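Local atomic coordinates of EccE5 (Mycobacterium xenopi RIVM700367, PDB entry 7B9F), a protein that probably forms part of the membrane complex of the ESX-5 type VII secretion system, which exports proteins across the mycobacterial cell envelope. Residues Glu144-Gln152 with Leu316-Glu324; Asp306-Arg315 with Glu324-His332. One frame throughout, in Å; residues are numbered along the deposited sequence.

Interaction 1. Residues Glu144-Gln152 with Leu316-Glu324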
# COMPACT_ATOMS: atom_id res chain seq x y z
N GLU A 144 15.59 26.79 33.45
CA GLU A 144 16.58 25.82 33.02
C GLU A 144 16.07 24.95 31.88
O GLU A 144 16.84 24.14 31.36
CB GLU A 144 16.98 24.94 34.21
CG GLU A 144 17.53 25.72 35.41
CD GLU A 144 18.00 24.81 36.54
OE1 GLU A 144 17.28 23.84 36.87
OE2 GLU A 144 19.08 25.06 37.09
N ALA A 145 14.81 25.11 31.49
CA ALA A 145 14.12 24.20 30.58
C ALA A 145 14.08 24.70 29.14
O ALA A 145 13.07 24.54 28.45
CB ALA A 145 12.70 23.93 31.08
N VAL A 146 15.16 25.34 28.68
CA VAL A 146 15.32 25.58 27.25
C VAL A 146 15.63 24.29 26.51
O VAL A 146 15.61 24.27 25.28
CB VAL A 146 16.43 26.61 26.97
CG1 VAL A 146 16.17 27.88 27.75
CG2 VAL A 146 17.78 26.03 27.31
N ALA A 147 15.92 23.20 27.23
CA ALA A 147 16.14 21.90 26.62
C ALA A 147 14.87 21.32 26.00
O ALA A 147 14.96 20.31 25.29
CB ALA A 147 16.69 20.92 27.65
N ALA A 148 13.71 21.90 26.27
CA ALA A 148 12.50 21.47 25.58
C ALA A 148 12.56 21.79 24.09
O ALA A 148 11.97 21.08 23.28
CB ALA A 148 11.27 22.12 26.21
N ARG A 149 13.29 22.84 23.72
CA ARG A 149 13.42 23.22 22.32
C ARG A 149 14.60 22.54 21.66
O ARG A 149 14.92 22.87 20.51
CB ARG A 149 13.54 24.74 22.18
CG ARG A 149 12.41 25.53 22.84
CD ARG A 149 11.04 24.92 22.60
NE ARG A 149 10.64 24.92 21.20
CZ ARG A 149 10.03 25.94 20.61
NH1 ARG A 149 9.75 27.03 21.29
NH2 ARG A 149 9.70 25.86 19.32
N LEU A 150 15.27 21.63 22.36
CA LEU A 150 16.28 20.80 21.72
C LEU A 150 15.65 19.88 20.69
O LEU A 150 16.18 19.72 19.58
CB LEU A 150 17.02 19.99 22.78
CG LEU A 150 18.23 19.15 22.38
CD1 LEU A 150 19.29 19.25 23.44
CD2 LEU A 150 17.82 17.70 22.21
N ARG A 151 14.53 19.26 21.03
CA ARG A 151 13.79 18.40 20.11
C ARG A 151 12.59 19.20 19.61
O ARG A 151 11.54 19.23 20.26
CB ARG A 151 13.33 17.12 20.79
CG ARG A 151 14.02 15.87 20.30
CD ARG A 151 13.55 14.66 21.07
NE ARG A 151 13.86 14.76 22.50
CZ ARG A 151 14.90 14.17 23.07
NH1 ARG A 151 15.73 13.44 22.35
NH2 ARG A 151 15.10 14.32 24.37
N GLN A 152 12.74 19.83 18.46
CA GLN A 152 11.62 20.52 17.83
C GLN A 152 10.82 19.50 17.03
O GLN A 152 10.95 18.29 17.24
CB GLN A 152 12.13 21.69 17.00
CG GLN A 152 13.04 22.58 17.80
CD GLN A 152 13.27 23.91 17.13
OE1 GLN A 152 12.68 24.20 16.10
NE2 GLN A 152 14.14 24.72 17.72
N LEU A 316 23.63 20.75 27.21
CA LEU A 316 22.44 19.92 27.14
C LEU A 316 22.52 19.05 25.90
O LEU A 316 22.76 19.55 24.80
CB LEU A 316 21.18 20.78 27.09
CG LEU A 316 21.05 21.83 28.18
CD1 LEU A 316 19.96 22.81 27.79
CD2 LEU A 316 20.72 21.18 29.49
N ARG A 317 22.33 17.75 26.07
CA ARG A 317 22.37 16.80 24.97
C ARG A 317 21.17 15.88 25.03
O ARG A 317 20.70 15.55 26.12
CB ARG A 317 23.65 15.96 25.02
CG ARG A 317 24.92 16.71 24.71
CD ARG A 317 25.97 15.75 24.22
NE ARG A 317 25.67 15.25 22.89
CZ ARG A 317 25.64 13.96 22.57
NH1 ARG A 317 25.89 13.04 23.49
NH2 ARG A 317 25.35 13.59 21.33
N PRO A 318 20.65 15.44 23.89
CA PRO A 318 19.65 14.37 23.91
C PRO A 318 20.31 13.06 24.30
O PRO A 318 21.45 12.79 23.93
CB PRO A 318 19.14 14.33 22.47
CG PRO A 318 20.23 14.87 21.67
CD PRO A 318 21.02 15.82 22.52
N ARG A 319 19.58 12.25 25.05
CA ARG A 319 20.17 11.03 25.59
C ARG A 319 19.04 10.06 25.89
O ARG A 319 18.24 10.32 26.79
CB ARG A 319 20.98 11.33 26.84
CG ARG A 319 21.83 10.19 27.36
CD ARG A 319 22.99 9.88 26.42
NE ARG A 319 22.70 8.78 25.50
CZ ARG A 319 23.29 8.62 24.32
NH1 ARG A 319 24.21 9.50 23.92
NH2 ARG A 319 22.97 7.60 23.55
N HIS A 320 18.98 8.96 25.12
CA HIS A 320 18.03 7.86 25.34
C HIS A 320 16.58 8.35 25.34
O HIS A 320 15.75 7.88 26.11
CB HIS A 320 18.34 7.12 26.64
CG HIS A 320 19.78 6.74 26.78
ND1 HIS A 320 20.53 7.08 27.89
CD2 HIS A 320 20.61 6.05 25.96
CE1 HIS A 320 21.76 6.61 27.74
NE2 HIS A 320 21.83 5.99 26.58
N GLY A 321 16.29 9.32 24.48
CA GLY A 321 14.98 9.94 24.44
C GLY A 321 14.78 11.05 25.44
O GLY A 321 13.76 11.75 25.36
N GLY A 322 15.70 11.24 26.38
CA GLY A 322 15.65 12.34 27.30
C GLY A 322 16.82 13.28 27.12
O GLY A 322 17.60 13.18 26.18
N VAL A 323 16.95 14.20 28.07
CA VAL A 323 18.00 15.21 28.06
C VAL A 323 18.85 15.02 29.30
O VAL A 323 18.32 15.02 30.42
CB VAL A 323 17.42 16.63 28.01
CG1 VAL A 323 18.49 17.65 28.30
CG2 VAL A 323 16.77 16.88 26.67
N GLU A 324 20.16 14.86 29.12
CA GLU A 324 21.07 14.74 30.25
C GLU A 324 22.06 15.89 30.20
O GLU A 324 22.47 16.34 29.13
CB GLU A 324 21.78 13.38 30.26
CG GLU A 324 22.73 13.15 31.45
CD GLU A 324 22.01 13.11 32.81
OE1 GLU A 324 20.81 12.76 32.86
OE2 GLU A 324 22.66 13.42 33.83

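Interaction 2. Residues Asp306-Arg315 with Glu324-His332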
# COMPACT_ATOMS: atom_id res chain seq x y z
N ASP A 306 36.93 35.00 43.40
CA ASP A 306 37.56 36.15 42.77
C ASP A 306 38.26 35.75 41.48
O ASP A 306 38.85 34.67 41.38
CB ASP A 306 38.56 36.78 43.74
CG ASP A 306 39.26 37.99 43.16
OD1 ASP A 306 38.72 38.62 42.23
OD2 ASP A 306 40.36 38.32 43.64
N THR A 307 38.17 36.63 40.49
CA THR A 307 38.78 36.39 39.19
C THR A 307 38.94 37.70 38.45
O THR A 307 38.38 38.73 38.83
CB THR A 307 37.96 35.43 38.34
OG1 THR A 307 38.72 35.06 37.18
CG2 THR A 307 36.67 36.09 37.90
N GLU A 308 39.75 37.65 37.39
CA GLU A 308 39.77 38.67 36.36
C GLU A 308 38.91 38.29 35.17
O GLU A 308 38.54 39.17 34.38
CB GLU A 308 41.21 38.92 35.90
CG GLU A 308 42.11 39.51 36.97
CD GLU A 308 41.72 40.92 37.37
OE1 GLU A 308 41.21 41.65 36.50
OE2 GLU A 308 41.92 41.28 38.55
N ALA A 309 38.60 37.00 35.02
CA ALA A 309 37.68 36.49 34.01
C ALA A 309 37.23 35.11 34.44
O ALA A 309 37.94 34.40 35.16
CB ALA A 309 38.33 36.44 32.62
N THR A 310 36.03 34.72 34.01
CA THR A 310 35.48 33.41 34.34
C THR A 310 34.41 33.05 33.33
O THR A 310 33.63 33.91 32.91
CB THR A 310 34.93 33.38 35.77
OG1 THR A 310 34.35 32.10 36.03
CG2 THR A 310 33.92 34.48 36.01
N ALA A 311 34.39 31.79 32.92
CA ALA A 311 33.45 31.31 31.91
C ALA A 311 32.75 30.07 32.43
O ALA A 311 33.38 29.04 32.65
CB ALA A 311 34.17 31.01 30.60
N VAL A 312 31.44 30.17 32.59
CA VAL A 312 30.62 29.07 33.06
C VAL A 312 29.83 28.53 31.88
O VAL A 312 29.17 29.29 31.17
CB VAL A 312 29.67 29.53 34.18
CG1 VAL A 312 29.01 28.34 34.81
CG2 VAL A 312 30.43 30.35 35.20
N THR A 313 29.86 27.21 31.69
CA THR A 313 29.12 26.63 30.59
C THR A 313 28.46 25.32 30.98
O THR A 313 29.03 24.53 31.74
CB THR A 313 30.00 26.45 29.36
OG1 THR A 313 29.23 25.89 28.29
CG2 THR A 313 31.19 25.59 29.66
N VAL A 314 27.24 25.13 30.50
CA VAL A 314 26.42 23.96 30.77
C VAL A 314 25.95 23.40 29.44
O VAL A 314 25.39 24.13 28.62
CB VAL A 314 25.22 24.30 31.66
CG1 VAL A 314 24.48 23.05 32.02
CG2 VAL A 314 25.66 25.02 32.92
N ARG A 315 26.16 22.11 29.23
CA ARG A 315 25.82 21.46 27.97
C ARG A 315 24.58 20.60 28.12
O ARG A 315 24.49 19.80 29.06
CB ARG A 315 26.98 20.62 27.46
CG ARG A 315 26.63 19.73 26.28
CD ARG A 315 27.88 19.27 25.57
NE ARG A 315 28.50 20.38 24.86
CZ ARG A 315 29.58 20.27 24.11
NH1 ARG A 315 30.17 19.09 23.97
NH2 ARG A 315 30.08 21.33 23.49
N GLU A 324 20.16 14.86 29.12
CA GLU A 324 21.07 14.74 30.25
C GLU A 324 22.06 15.89 30.20
O GLU A 324 22.47 16.34 29.13
CB GLU A 324 21.78 13.38 30.26
CG GLU A 324 22.73 13.15 31.45
CD GLU A 324 22.01 13.11 32.81
OE1 GLU A 324 20.81 12.76 32.86
OE2 GLU A 324 22.66 13.42 33.83
N VAL A 325 22.43 16.37 31.38
CA VAL A 325 23.09 17.65 31.58
C VAL A 325 24.49 17.43 32.10
O VAL A 325 24.72 16.56 32.96
CB VAL A 325 22.27 18.52 32.56
CG1 VAL A 325 22.83 19.91 32.64
CG2 VAL A 325 20.81 18.55 32.15
N SER A 326 25.45 18.20 31.59
CA SER A 326 26.80 18.25 32.11
C SER A 326 27.30 19.68 32.03
O SER A 326 26.81 20.48 31.24
CB SER A 326 27.73 17.30 31.35
OG SER A 326 27.32 15.96 31.51
N ALA A 327 28.29 20.00 32.87
CA ALA A 327 28.75 21.38 32.95
C ALA A 327 30.21 21.42 33.38
O ALA A 327 30.75 20.46 33.93
CB ALA A 327 27.90 22.19 33.93
N TRP A 328 30.85 22.56 33.11
CA TRP A 328 32.21 22.83 33.55
C TRP A 328 32.43 24.33 33.55
O TRP A 328 31.65 25.10 32.98
CB TRP A 328 33.24 22.12 32.68
CG TRP A 328 33.28 22.54 31.26
CD1 TRP A 328 34.12 23.46 30.69
CD2 TRP A 328 32.48 22.03 30.19
NE1 TRP A 328 33.87 23.56 29.35
CE2 TRP A 328 32.87 22.69 29.01
CE3 TRP A 328 31.46 21.07 30.12
CZ2 TRP A 328 32.28 22.44 27.79
CZ3 TRP A 328 30.88 20.83 28.90
CH2 TRP A 328 31.28 21.50 27.75
N VAL A 329 33.52 24.75 34.19
CA VAL A 329 33.84 26.16 34.37
C VAL A 329 35.35 26.32 34.36
O VAL A 329 36.09 25.43 34.77
CB VAL A 329 33.20 26.70 35.67
CG1 VAL A 329 33.73 25.96 36.87
CG2 VAL A 329 33.42 28.20 35.83
N ARG A 330 35.82 27.46 33.85
CA ARG A 330 37.22 27.84 33.94
C ARG A 330 37.31 29.30 34.35
O ARG A 330 36.40 30.09 34.12
CB ARG A 330 37.94 27.61 32.61
CG ARG A 330 37.34 28.39 31.46
CD ARG A 330 38.20 28.32 30.22
NE ARG A 330 37.55 28.99 29.10
CZ ARG A 330 37.66 30.28 28.85
NH1 ARG A 330 38.39 31.05 29.64
NH2 ARG A 330 37.03 30.82 27.81
N TYR A 331 38.43 29.65 34.99
CA TYR A 331 38.65 30.98 35.54
C TYR A 331 39.88 31.62 34.91
O TYR A 331 40.78 30.93 34.43
CB TYR A 331 38.83 30.91 37.06
CG TYR A 331 37.67 30.30 37.80
CD1 TYR A 331 36.56 31.05 38.13
CD2 TYR A 331 37.69 28.97 38.17
CE1 TYR A 331 35.50 30.50 38.81
CE2 TYR A 331 36.63 28.40 38.85
CZ TYR A 331 35.54 29.17 39.16
OH TYR A 331 34.49 28.61 39.84
N HIS A 332 39.90 32.95 34.94
CA HIS A 332 40.96 33.77 34.33
C HIS A 332 41.21 33.43 32.87
O HIS A 332 40.28 33.13 32.12
CB HIS A 332 42.27 33.65 35.12
CG HIS A 332 42.27 34.38 36.42
ND1 HIS A 332 42.96 35.55 36.62
CD2 HIS A 332 41.68 34.09 37.61
CE1 HIS A 332 42.79 35.96 37.86
NE2 HIS A 332 42.02 35.09 38.48

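Interaction 1. Residues Glu144-Gln152 with Leu316-Glu324
R151 NH2 donates to the carbonyl oxygen of G322 across 3.3 Å, an almost straight bond (N-H...O 167°) but a weak one at that length, and the only hydrogen bond between E144-Q152 and L316-E324. G322 O meets the guanidinium at its edge, near the plane. The modelled contact of the R319 backbone N-H with this oxygen is improbably short, so a second grip on it is doubtful. G321 O lies over one face of the same guanidinium; its angle to NH2 is too poor for a hydrogen bond. A bend at chi3 (-61°) turns the arginine chain so that its end meets the turn, where NH1 also comes 3.5 Å from P318 CB.

The turn in question is a type I' beta turn, R319 to G322, which closes the hairpin of strands 310-319 and 322-331. G321 takes the positive phi (84°) expected at the second inner position of such a turn, a conformation that glycine adopts readily. Against this hairpin end lies the loop joining strands 113-119 and 159-166, with a short 3-10 segment at 146-149.

Apolar contacts continue from the arginine along the loop. L150 crosses P318 at about a right angle, CD2 lying 3.6 Å from P318 CB, while CD1 approaches the carbonyl oxygen of L316. The methyl of A147 touches both hairpin strands, with L316 CD1 and V323 CG1 each 3.8 Å from A147 CB. V146 adds its CG2, 3.9 Å from L316 CD1. Beyond the two segments, I160 of strand 159-166 packs against L150 and L316, and R149 forms a salt bridge with D233 of helix 219-234.

Interaction 2. Residues Asp306-Arg315 with Glu324-His332
With CG2 of T313 set between its own backbone N and carbonyl carbon (OG1 anti to N, chi1 -180°) and CG of W328 likewise between its backbone N and carbonyl carbon (chi1 63°), methyl and indole meet. T313 CG2 stands 3.5 Å from the centroid of the five-membered ring of W328, close to the ring normal, a CH-pi contact over the face. T313 OG1 instead hydrogen-bonds to I162 O. W328 CH2 lies over the centre of one face of the R315 guanidinium, the indole plane nearly perpendicular to it; R315 NE pairs with D161. Further along, A311 CB lies over the centre of the R330 guanidinium, whose NH2 reaches V256 O.

The other face carries V312 CG2 against V329 CG2 at 3.7 Å and V314 CG2 against A327 CB, also at 3.7 Å. Y331 and T310 lie side by side there, and Y331 OH hydrogen-bonds to L302 O.

Reciprocal N-H...O bonds join A311 with R330, T313 with W328, and R315 with S326, as in A311 N to R330 O at 2.9 Å. These hydrogen-bonded pairs alternate with non-hydrogen-bonded ones, and the strand axes run at 161°: a regular antiparallel beta hairpin.

In the fold
Both interactions use the hairpin of strands 310-319 and 322-331: interaction 2 pairs its two arms, and interaction 1 lays the 144-152 loop against its turn end. They lie about 20 Å apart, centre to centre, yet they share E324 and touch directly, L316 CD2 lying 3.7 Å from V325 CG2. Strand 159-166 connects them further, since it pairs with strand 310-319: backbone hydrogen bonds join I160 to L316 in interaction 1, and I162 and S164 to V314 and V312 in interaction 2. The hairpin thereby continues the antiparallel sheet of the chain. Neither contact is touched by another protein chain of the assembly, so the evidence places both within the fold of this one subunit.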